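Local coordinates for protein nidogen (Mus musculus, PDB 1NPE) that is a basement-membrane protein, also called entactin, whose YWTD beta-propeller domain probably docks onto laminin and so helps link the networks of the extracellular matrix, at residues 15-20 with 220-225; 72-77 with 111-116; 146-151 with 181-186. One frame throughout, in Å; residues are numbered along the deposited sequence.

Contact 1 (15-20 with 220-225)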
loop_
_atom_site.group_PDB
_atom_site.type_symbol
_atom_site.label_atom_id
_atom_site.label_comp_id
_atom_site.label_asym_id
_atom_site.label_seq_id
_atom_site.Cartn_x
_atom_site.Cartn_y
_atom_site.Cartn_z
ATOM N N LEU A 15 14.379 4.391 -16.354
ATOM C CA LEU A 15 15.314 5.455 -16.714
ATOM C C LEU A 15 16.708 5.129 -16.208
ATOM O O LEU A 15 16.888 4.689 -15.072
ATOM C CB LEU A 15 14.866 6.836 -16.225
ATOM C CG LEU A 15 14.864 7.190 -14.743
ATOM C CD1 LEU A 15 15.121 8.678 -14.581
ATOM C CD2 LEU A 15 13.539 6.796 -14.132
ATOM N N PRO A 16 17.717 5.345 -17.058
ATOM C CA PRO A 16 19.131 5.095 -16.778
ATOM C C PRO A 16 19.708 5.912 -15.638
ATOM O O PRO A 16 19.271 7.031 -15.377
ATOM C CB PRO A 16 19.810 5.471 -18.098
ATOM C CG PRO A 16 18.739 5.241 -19.118
ATOM C CD PRO A 16 17.542 5.829 -18.436
ATOM N N LEU A 17 20.688 5.320 -14.963
ATOM C CA LEU A 17 21.402 5.952 -13.863
ATOM C C LEU A 17 22.885 5.895 -14.198
ATOM O O LEU A 17 23.515 4.851 -14.034
ATOM C CB LEU A 17 21.188 5.196 -12.550
ATOM C CG LEU A 17 20.227 5.704 -11.474
ATOM C CD1 LEU A 17 20.521 4.929 -10.189
ATOM C CD2 LEU A 17 20.406 7.194 -11.223
ATOM N N GLU A 18 23.433 6.994 -14.708
ATOM C CA GLU A 18 24.854 7.044 -15.034
ATOM C C GLU A 18 25.585 7.866 -13.968
ATOM O O GLU A 18 25.473 9.092 -13.920
ATOM C CB GLU A 18 25.079 7.604 -16.447
ATOM C CG GLU A 18 24.425 6.748 -17.551
ATOM C CD GLU A 18 25.053 6.938 -18.928
ATOM O OE1 GLU A 18 24.408 7.556 -19.810
ATOM O OE2 GLU A 18 26.189 6.452 -19.132
ATOM N N ARG A 19 26.287 7.159 -13.084
ATOM C CA ARG A 19 27.031 7.763 -11.978
ATOM C C ARG A 19 26.195 8.680 -11.085
ATOM O O ARG A 19 26.357 9.904 -11.098
ATOM C CB ARG A 19 28.294 8.482 -12.476
ATOM C CG ARG A 19 29.530 7.584 -12.540
ATOM C CD ARG A 19 29.807 6.912 -11.184
ATOM N NE ARG A 19 29.581 5.462 -11.206
ATOM C CZ ARG A 19 28.689 4.812 -10.455
ATOM N NH1 ARG A 19 27.908 5.473 -9.603
ATOM N NH2 ARG A 19 28.594 3.489 -10.537
ATOM N N ASN A 20 25.291 8.068 -10.324
ATOM C CA ASN A 20 24.405 8.772 -9.396
ATOM C C ASN A 20 23.565 9.888 -10.031
ATOM O O ASN A 20 23.094 10.784 -9.330
ATOM C CB ASN A 20 25.207 9.323 -8.205
ATOM C CG ASN A 20 25.962 8.232 -7.440
ATOM O OD1 ASN A 20 26.714 8.520 -6.499
ATOM N ND2 ASN A 20 25.773 6.980 -7.848
ATOM N N ASN A 220 23.010 8.086 -2.160
ATOM C CA ASN A 220 21.765 8.694 -2.629
ATOM C C ASN A 220 20.478 7.906 -2.373
ATOM O O ASN A 220 20.445 6.678 -2.472
ATOM C CB ASN A 220 21.857 8.992 -4.131
ATOM C CG ASN A 220 22.482 10.342 -4.434
ATOM O OD1 ASN A 220 23.084 10.976 -3.570
ATOM N ND2 ASN A 220 22.330 10.792 -5.676
ATOM N N LEU A 221 19.416 8.634 -2.049
ATOM C CA LEU A 221 18.104 8.033 -1.835
ATOM C C LEU A 221 17.203 8.496 -2.966
ATOM O O LEU A 221 17.284 9.641 -3.399
ATOM C CB LEU A 221 17.480 8.484 -0.506
ATOM C CG LEU A 221 18.047 7.960 0.809
ATOM C CD1 LEU A 221 17.169 8.466 1.949
ATOM C CD2 LEU A 221 18.101 6.438 0.808
ATOM N N TYR A 222 16.363 7.598 -3.459
ATOM C CA TYR A 222 15.432 7.949 -4.521
ATOM C C TYR A 222 14.043 7.576 -4.033
ATOM O O TYR A 222 13.774 6.404 -3.754
ATOM C CB TYR A 222 15.751 7.190 -5.811
ATOM C CG TYR A 222 17.112 7.497 -6.384
ATOM C CD1 TYR A 222 18.229 6.754 -6.006
ATOM C CD2 TYR A 222 17.288 8.541 -7.293
ATOM C CE1 TYR A 222 19.489 7.040 -6.517
ATOM C CE2 TYR A 222 18.548 8.839 -7.809
ATOM C CZ TYR A 222 19.641 8.084 -7.416
ATOM O OH TYR A 222 20.887 8.373 -7.913
ATOM N N TYR A 223 13.176 8.576 -3.892
ATOM C CA TYR A 223 11.820 8.314 -3.443
ATOM C C TYR A 223 10.736 8.870 -4.364
ATOM O O TYR A 223 10.965 9.820 -5.116
ATOM C CB TYR A 223 11.613 8.805 -2.000
ATOM C CG TYR A 223 11.549 10.303 -1.800
ATOM C CD1 TYR A 223 10.328 10.980 -1.841
ATOM C CD2 TYR A 223 12.697 11.038 -1.501
ATOM C CE1 TYR A 223 10.249 12.351 -1.580
ATOM C CE2 TYR A 223 12.634 12.407 -1.242
ATOM C CZ TYR A 223 11.405 13.054 -1.280
ATOM O OH TYR A 223 11.333 14.396 -0.997
ATOM N N THR A 224 9.562 8.245 -4.313
ATOM C CA THR A 224 8.421 8.680 -5.108
ATOM C C THR A 224 7.544 9.529 -4.205
ATOM O O THR A 224 7.330 9.186 -3.037
ATOM C CB THR A 224 7.615 7.490 -5.649
ATOM O OG1 THR A 224 7.147 6.685 -4.558
ATOM C CG2 THR A 224 8.482 6.648 -6.591
ATOM N N ASP A 225 7.037 10.632 -4.747
ATOM C CA ASP A 225 6.216 11.552 -3.975
ATOM C C ASP A 225 4.851 11.769 -4.614
ATOM O O ASP A 225 4.744 12.043 -5.808
ATOM C CB ASP A 225 6.965 12.881 -3.810
ATOM C CG ASP A 225 6.313 13.811 -2.798
ATOM O OD1 ASP A 225 5.287 14.422 -3.126
ATOM O OD2 ASP A 225 6.842 13.960 -1.680
#

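Contact 2 (72-77 with 111-116)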
loop_
_atom_site.group_PDB
_atom_site.type_symbol
_atom_site.label_atom_id
_atom_site.label_comp_id
_atom_site.label_asym_id
_atom_site.label_seq_id
_atom_site.Cartn_x
_atom_site.Cartn_y
_atom_site.Cartn_z
ATOM N N THR A 72 2.304 -13.565 -14.580
ATOM C CA THR A 72 1.752 -13.546 -13.230
ATOM C C THR A 72 2.087 -14.850 -12.507
ATOM O O THR A 72 1.898 -15.927 -13.066
ATOM C CB THR A 72 0.229 -13.385 -13.282
ATOM O OG1 THR A 72 -0.091 -12.224 -14.057
ATOM C CG2 THR A 72 -0.343 -13.234 -11.887
ATOM N N ILE A 73 2.613 -14.753 -11.286
ATOM C CA ILE A 73 2.955 -15.949 -10.522
ATOM C C ILE A 73 1.946 -16.282 -9.431
ATOM O O ILE A 73 1.746 -17.453 -9.115
ATOM C CB ILE A 73 4.403 -15.909 -9.940
ATOM C CG1 ILE A 73 4.650 -14.622 -9.147
ATOM C CG2 ILE A 73 5.426 -16.070 -11.061
ATOM C CD1 ILE A 73 6.067 -14.502 -8.587
ATOM N N ILE A 74 1.299 -15.262 -8.867
ATOM C CA ILE A 74 0.298 -15.480 -7.822
ATOM C C ILE A 74 -0.954 -14.623 -8.015
ATOM O O ILE A 74 -0.857 -13.433 -8.311
ATOM C CB ILE A 74 0.862 -15.217 -6.407
ATOM C CG1 ILE A 74 2.096 -16.096 -6.152
ATOM C CG2 ILE A 74 -0.207 -15.503 -5.369
ATOM C CD1 ILE A 74 2.689 -15.971 -4.755
ATOM N N ARG A 75 -2.122 -15.251 -7.843
ATOM C CA ARG A 75 -3.426 -14.590 -7.975
ATOM C C ARG A 75 -4.334 -14.970 -6.803
ATOM O O ARG A 75 -5.013 -14.120 -6.223
ATOM C CB ARG A 75 -4.152 -15.035 -9.252
ATOM C CG ARG A 75 -3.368 -14.970 -10.536
ATOM C CD ARG A 75 -4.160 -15.635 -11.660
ATOM N NE ARG A 75 -3.346 -15.835 -12.859
ATOM C CZ ARG A 75 -3.233 -14.949 -13.842
ATOM N NH1 ARG A 75 -3.888 -13.802 -13.775
ATOM N NH2 ARG A 75 -2.449 -15.198 -14.884
ATOM N N GLN A 76 -4.362 -16.262 -6.489
ATOM C CA GLN A 76 -5.212 -16.804 -5.429
ATOM C C GLN A 76 -4.908 -16.280 -4.034
ATOM O O GLN A 76 -3.792 -15.874 -3.751
ATOM C CB GLN A 76 -5.107 -18.337 -5.398
ATOM C CG GLN A 76 -5.170 -19.038 -6.759
ATOM C CD GLN A 76 -6.488 -18.830 -7.499
ATOM O OE1 GLN A 76 -6.519 -18.797 -8.733
ATOM N NE2 GLN A 76 -7.583 -18.704 -6.750
ATOM N N ASP A 77 -5.925 -16.292 -3.175
ATOM C CA ASP A 77 -5.804 -15.887 -1.776
ATOM C C ASP A 77 -4.902 -14.675 -1.522
ATOM O O ASP A 77 -4.025 -14.701 -0.654
ATOM C CB ASP A 77 -5.334 -17.097 -0.953
ATOM C CG ASP A 77 -5.469 -16.889 0.552
ATOM O OD1 ASP A 77 -6.439 -16.244 1.007
ATOM O OD2 ASP A 77 -4.596 -17.395 1.285
ATOM N N THR A 111 5.458 -20.617 -6.037
ATOM C CA THR A 111 5.008 -21.840 -5.368
ATOM C C THR A 111 5.531 -21.964 -3.941
ATOM O O THR A 111 6.442 -21.246 -3.533
ATOM C CB THR A 111 5.399 -23.125 -6.142
ATOM O OG1 THR A 111 6.824 -23.246 -6.201
ATOM C CG2 THR A 111 4.821 -23.102 -7.552
ATOM N N GLN A 112 4.931 -22.891 -3.197
ATOM C CA GLN A 112 5.282 -23.178 -1.812
ATOM C C GLN A 112 5.160 -21.991 -0.870
ATOM O O GLN A 112 6.072 -21.692 -0.097
ATOM C CB GLN A 112 6.674 -23.809 -1.722
ATOM C CG GLN A 112 6.705 -25.260 -2.181
ATOM C CD GLN A 112 8.092 -25.867 -2.109
ATOM O OE1 GLN A 112 8.769 -26.014 -3.127
ATOM N NE2 GLN A 112 8.522 -26.225 -0.904
ATOM N N ARG A 113 4.011 -21.327 -0.944
ATOM C CA ARG A 113 3.713 -20.181 -0.100
ATOM C C ARG A 113 3.726 -20.543 1.374
ATOM O O ARG A 113 3.307 -21.634 1.760
ATOM C CB ARG A 113 2.319 -19.638 -0.407
ATOM C CG ARG A 113 2.237 -18.702 -1.571
ATOM C CD ARG A 113 1.318 -17.572 -1.196
ATOM N NE ARG A 113 0.119 -17.571 -2.008
ATOM C CZ ARG A 113 -0.960 -16.844 -1.752
ATOM N NH1 ARG A 113 -1.013 -16.056 -0.692
ATOM N NH2 ARG A 113 -1.975 -16.881 -2.599
ATOM N N ARG A 114 4.155 -19.590 2.190
ATOM C CA ARG A 114 4.193 -19.748 3.633
ATOM C C ARG A 114 3.920 -18.386 4.246
ATOM O O ARG A 114 4.483 -17.383 3.812
ATOM C CB ARG A 114 5.563 -20.257 4.115
ATOM C CG ARG A 114 5.796 -20.041 5.612
ATOM C CD ARG A 114 7.030 -20.747 6.157
ATOM N NE ARG A 114 7.310 -20.321 7.529
ATOM C CZ ARG A 114 8.475 -20.483 8.150
ATOM N NH1 ARG A 114 9.484 -21.083 7.530
ATOM N NH2 ARG A 114 8.659 -19.977 9.367
ATOM N N VAL A 115 3.020 -18.349 5.220
ATOM C CA VAL A 115 2.708 -17.111 5.909
ATOM C C VAL A 115 3.785 -16.950 6.969
ATOM O O VAL A 115 3.806 -17.675 7.967
ATOM C CB VAL A 115 1.302 -17.160 6.566
ATOM C CG1 VAL A 115 1.045 -15.894 7.371
ATOM C CG2 VAL A 115 0.225 -17.320 5.492
ATOM N N LEU A 116 4.709 -16.027 6.723
ATOM C CA LEU A 116 5.804 -15.771 7.648
ATOM C C LEU A 116 5.297 -15.109 8.929
ATOM O O LEU A 116 5.652 -15.532 10.024
ATOM C CB LEU A 116 6.874 -14.908 6.971
ATOM C CG LEU A 116 8.311 -15.059 7.480
ATOM C CD1 LEU A 116 8.748 -16.523 7.384
ATOM C CD2 LEU A 116 9.246 -14.167 6.670
#

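Contact 3 (146-151 with 181-186)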
loop_
_atom_site.group_PDB
_atom_site.type_symbol
_atom_site.label_atom_id
_atom_site.label_comp_id
_atom_site.label_asym_id
_atom_site.label_seq_id
_atom_site.Cartn_x
_atom_site.Cartn_y
_atom_site.Cartn_z
ATOM N N PRO A 146 2.338 3.155 14.372
ATOM C CA PRO A 146 3.238 2.944 13.231
ATOM C C PRO A 146 4.563 2.338 13.703
ATOM O O PRO A 146 5.013 2.611 14.812
ATOM C CB PRO A 146 3.434 4.364 12.695
ATOM C CG PRO A 146 3.356 5.193 13.941
ATOM C CD PRO A 146 2.159 4.593 14.638
ATOM N N LYS A 147 5.193 1.523 12.868
ATOM C CA LYS A 147 6.450 0.911 13.271
ATOM C C LYS A 147 7.334 0.401 12.143
ATOM O O LYS A 147 6.893 0.249 11.003
ATOM C CB LYS A 147 6.183 -0.221 14.271
ATOM C CG LYS A 147 5.182 -1.244 13.784
ATOM C CD LYS A 147 4.835 -2.277 14.844
ATOM C CE LYS A 147 3.886 -3.324 14.263
ATOM N NZ LYS A 147 3.611 -4.459 15.193
ATOM N N ILE A 148 8.615 0.260 12.462
ATOM C CA ILE A 148 9.610 -0.284 11.549
ATOM C C ILE A 148 10.012 -1.565 12.273
ATOM O O ILE A 148 10.411 -1.522 13.441
ATOM C CB ILE A 148 10.863 0.627 11.417
ATOM C CG1 ILE A 148 10.462 2.047 11.007
ATOM C CG2 ILE A 148 11.826 0.049 10.387
ATOM C CD1 ILE A 148 9.839 2.146 9.628
ATOM N N GLU A 149 9.848 -2.710 11.624
ATOM C CA GLU A 149 10.207 -3.973 12.264
ATOM C C GLU A 149 11.271 -4.725 11.499
ATOM O O GLU A 149 11.506 -4.481 10.313
ATOM C CB GLU A 149 8.990 -4.896 12.400
ATOM C CG GLU A 149 7.868 -4.406 13.299
ATOM C CD GLU A 149 6.874 -5.510 13.630
ATOM O OE1 GLU A 149 7.152 -6.315 14.546
ATOM O OE2 GLU A 149 5.813 -5.575 12.975
ATOM N N THR A 150 11.907 -5.657 12.195
ATOM C CA THR A 150 12.919 -6.491 11.588
ATOM C C THR A 150 12.771 -7.910 12.107
ATOM O O THR A 150 12.150 -8.150 13.143
ATOM C CB THR A 150 14.362 -5.994 11.876
ATOM O OG1 THR A 150 15.284 -6.761 11.099
ATOM C CG2 THR A 150 14.729 -6.174 13.332
ATOM N N SER A 151 13.312 -8.850 11.351
ATOM C CA SER A 151 13.304 -10.253 11.738
ATOM C C SER A 151 14.307 -10.949 10.845
ATOM O O SER A 151 14.819 -10.351 9.891
ATOM C CB SER A 151 11.920 -10.879 11.539
ATOM O OG SER A 151 11.709 -11.260 10.186
ATOM N N LEU A 181 19.608 1.548 7.474
ATOM C CA LEU A 181 18.216 1.303 7.139
ATOM C C LEU A 181 17.535 2.672 7.126
ATOM O O LEU A 181 17.519 3.382 8.127
ATOM C CB LEU A 181 17.553 0.398 8.177
ATOM C CG LEU A 181 16.069 0.084 7.952
ATOM C CD1 LEU A 181 15.897 -0.724 6.675
ATOM C CD2 LEU A 181 15.492 -0.673 9.140
ATOM N N CYS A 182 16.999 3.051 5.979
ATOM C CA CYS A 182 16.325 4.329 5.860
ATOM C C CYS A 182 14.873 4.142 5.447
ATOM O O CYS A 182 14.549 3.221 4.713
ATOM C CB CYS A 182 17.015 5.195 4.811
ATOM S SG CYS A 182 18.805 5.421 5.032
ATOM N N TRP A 183 14.005 5.021 5.929
ATOM C CA TRP A 183 12.597 4.975 5.568
ATOM C C TRP A 183 12.129 6.386 5.264
ATOM O O TRP A 183 12.817 7.348 5.597
ATOM C CB TRP A 183 11.750 4.353 6.688
ATOM C CG TRP A 183 11.687 5.130 7.962
ATOM C CD1 TRP A 183 10.840 6.166 8.253
ATOM C CD2 TRP A 183 12.457 4.896 9.149
ATOM N NE1 TRP A 183 11.033 6.585 9.547
ATOM C CE2 TRP A 183 12.019 5.823 10.122
ATOM C CE3 TRP A 183 13.473 3.990 9.486
ATOM C CZ2 TRP A 183 12.556 5.871 11.412
ATOM C CZ3 TRP A 183 14.009 4.037 10.772
ATOM C CH2 TRP A 183 13.546 4.973 11.719
ATOM N N VAL A 184 11.015 6.500 4.548
ATOM C CA VAL A 184 10.433 7.801 4.223
ATOM C C VAL A 184 9.083 7.821 4.931
ATOM O O VAL A 184 8.341 6.838 4.905
ATOM C CB VAL A 184 10.292 8.025 2.697
ATOM C CG1 VAL A 184 11.672 8.117 2.063
ATOM C CG2 VAL A 184 9.477 6.906 2.050
ATOM N N ASP A 185 8.783 8.935 5.585
ATOM C CA ASP A 185 7.567 9.048 6.376
ATOM C C ASP A 185 6.684 10.192 5.903
ATOM O O ASP A 185 7.064 11.353 5.996
ATOM C CB ASP A 185 7.973 9.241 7.843
ATOM C CG ASP A 185 6.840 8.974 8.820
ATOM O OD1 ASP A 185 5.731 9.500 8.621
ATOM O OD2 ASP A 185 7.071 8.253 9.813
ATOM N N ALA A 186 5.486 9.858 5.429
ATOM C CA ALA A 186 4.555 10.870 4.932
ATOM C C ALA A 186 3.745 11.534 6.043
ATOM O O ALA A 186 2.880 12.369 5.772
ATOM C CB ALA A 186 3.633 10.271 3.883
#

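Contact 1 (15-20 with 220-225)
Leu17 lays its CD2 methyl against the phenol end of Tyr222, 3.5 Å from OH and, in apolar contact, 4.0 Å from CZ. The two side chains reach toward each other from opposite directions, and the methyl meets the ring obliquely. With CG anti to the carbonyl carbon (chi1 -62°), Tyr222 sends its ring out across the interface between two sheets, and the length of tyrosine carries its phenol end to the leucine. Leu17 holds its chi1 at -103°, an uncommon, partly eclipsed value, and its second methyl also comes near, CD1 4.1 Å from Tyr222 OH.

After Leu17 the chain turns through Arg19 and Asn20, both with positive phi. Asparagine tolerates that left-handed backbone better than most residues. The turn carries Asn20 O to 3.6 Å from Tyr222 OH and 3.7 Å from Asn220 ND2, polar approaches too long to count as hydrogen bonds, while Asn20 CB rests 4.1 Å from the same ND2. The contact is therefore held by packing, not by directed bonds.

Leu4 of strand 2-8, Tyr217 of strand 211-217 and Ala233 of strand 230-235 also pack on the Tyr222 side chain. The contact joins neighbouring blades of a six-bladed beta-propeller: the chain about strand 11-17, in the blade of the N-terminal strands and C-terminal strand 256-259, meets strand 220-225, flanked by 211-217 and 230-235, in the blade before it.

Contact 2 (72-77 with 111-116)
The guanidinium of Arg113 has Ile74 CG2 over one face, 3.6 Å from NH2, and two backbone carbonyls, Gln76 O and Asp77 O, at its edge and near its plane. Ile74 suits the place because a beta-branched aliphatic can set one methyl over the face and run the other arm on beside the arginine chain: with CG1 beside the backbone N (chi1 -57°), CG2 falls anti to it and reaches the group, while CD1 runs on to 4.1 Å from Arg113 CD. The arginine chain is bent at chi2 and chi3, which turns its nitrogens toward the carbonyls. Arg113 NH1 gives Asp77 O a weak hydrogen bond of 3.3 Å, fairly straight at 161°. The bond from Arg113 NH2 to Gln76 O is modelled at only 2.4 Å and strongly bent, so its exact geometry is doubtful. Asp77 CB closes in at 3.7 Å from Arg113 NH2, but its carboxylate lies well out of the guanidinium plane and has its salt bridge with Arg102, just as Arg113 NH1 has one with Glu104.

Were Ile74 cut back to an alanine, that face would probably lose its aliphatic contact and a gap open beside Trp95, though the remaining partners would still grip the guanidinium.

Trp95 of strand 92-97 packs on both Ile74 and Arg113, and Ile73 and Ile74 together face Ile60 in a classic beta bulge at the end of strand 71-74. Here the end of strand 71-74 and the loop after it meet the turn leading into strand 114-117 through an arginine side chain lying against two backbone carbonyls, a link between successive blades at the rim of this YWTD beta-propeller.

Contact 3 (146-151 with 181-186)
Ile148 sets its CG1 over the six-membered ring of Trp183, a CH-pi contact between adjacent blades of the beta-propeller. CG1 stands 3.9 Å from the ring centroid and only 11° off the normal, so the methylene comes down almost squarely on the face. The chain then bends at chi2 (-65°), and CD1 continues across the same indole to 3.8 Å from Trp183 CD2. The other branch, CG2, passes alongside Leu181 and meets its CD2 methyl at 3.9 Å.

A beta-branched isoleucine suits this place because its two arms serve two partners at once, and tryptophan offers a wide, flat surface to receive one of them. Trp183 places CG between the backbone N and the carbonyl carbon (chi1 66°), the crowded position, which turns the indole toward strand 147-152. Leu181 and Trp183, two residues apart on one strand, face the same way, whereas Glu149 points away from the contact and pairs with Lys147, OE2 to NZ 3.3 Å, its OE2 also salt-bridged to Arg158.

Farther out, Leu166, Leu172 and Ala162 pack on Trp183, and Leu161 with Tyr137 on Leu181. Between Leu181 and Trp183 in the chain, Cys182 is tied by a disulfide to Cys193 of the neighbouring strand 190-195. Asp185 secures the far end of the strand: its OD2 accepts a hydrogen bond from Gly167 N, and its OD1 accepts from the backbone N of Leu168, Gly187 and Thr188.

From the N terminus, the chain enters contact 1 at 15-20 and does not close it until 220-225, some 200 residues later, so that contact 1 encloses the other two. Within that span contact 2 comes first, closing a loop of about 33 residues between 72-77 and 111-116; contact 3 follows in series, from 146-151 to 181-186, and none cross. Each ties neighbouring blades of the six-bladed ring: contact 2 beside the outermost strands, largely through loop residues, contacts 1 and 3 between a third strand and a second. Contacts 1 and 2 lie on opposite sides of the chain's centre, whereas contacts 1 and 3 touch, Tyr223 CB packing 4.1 Å from Val184 CG1.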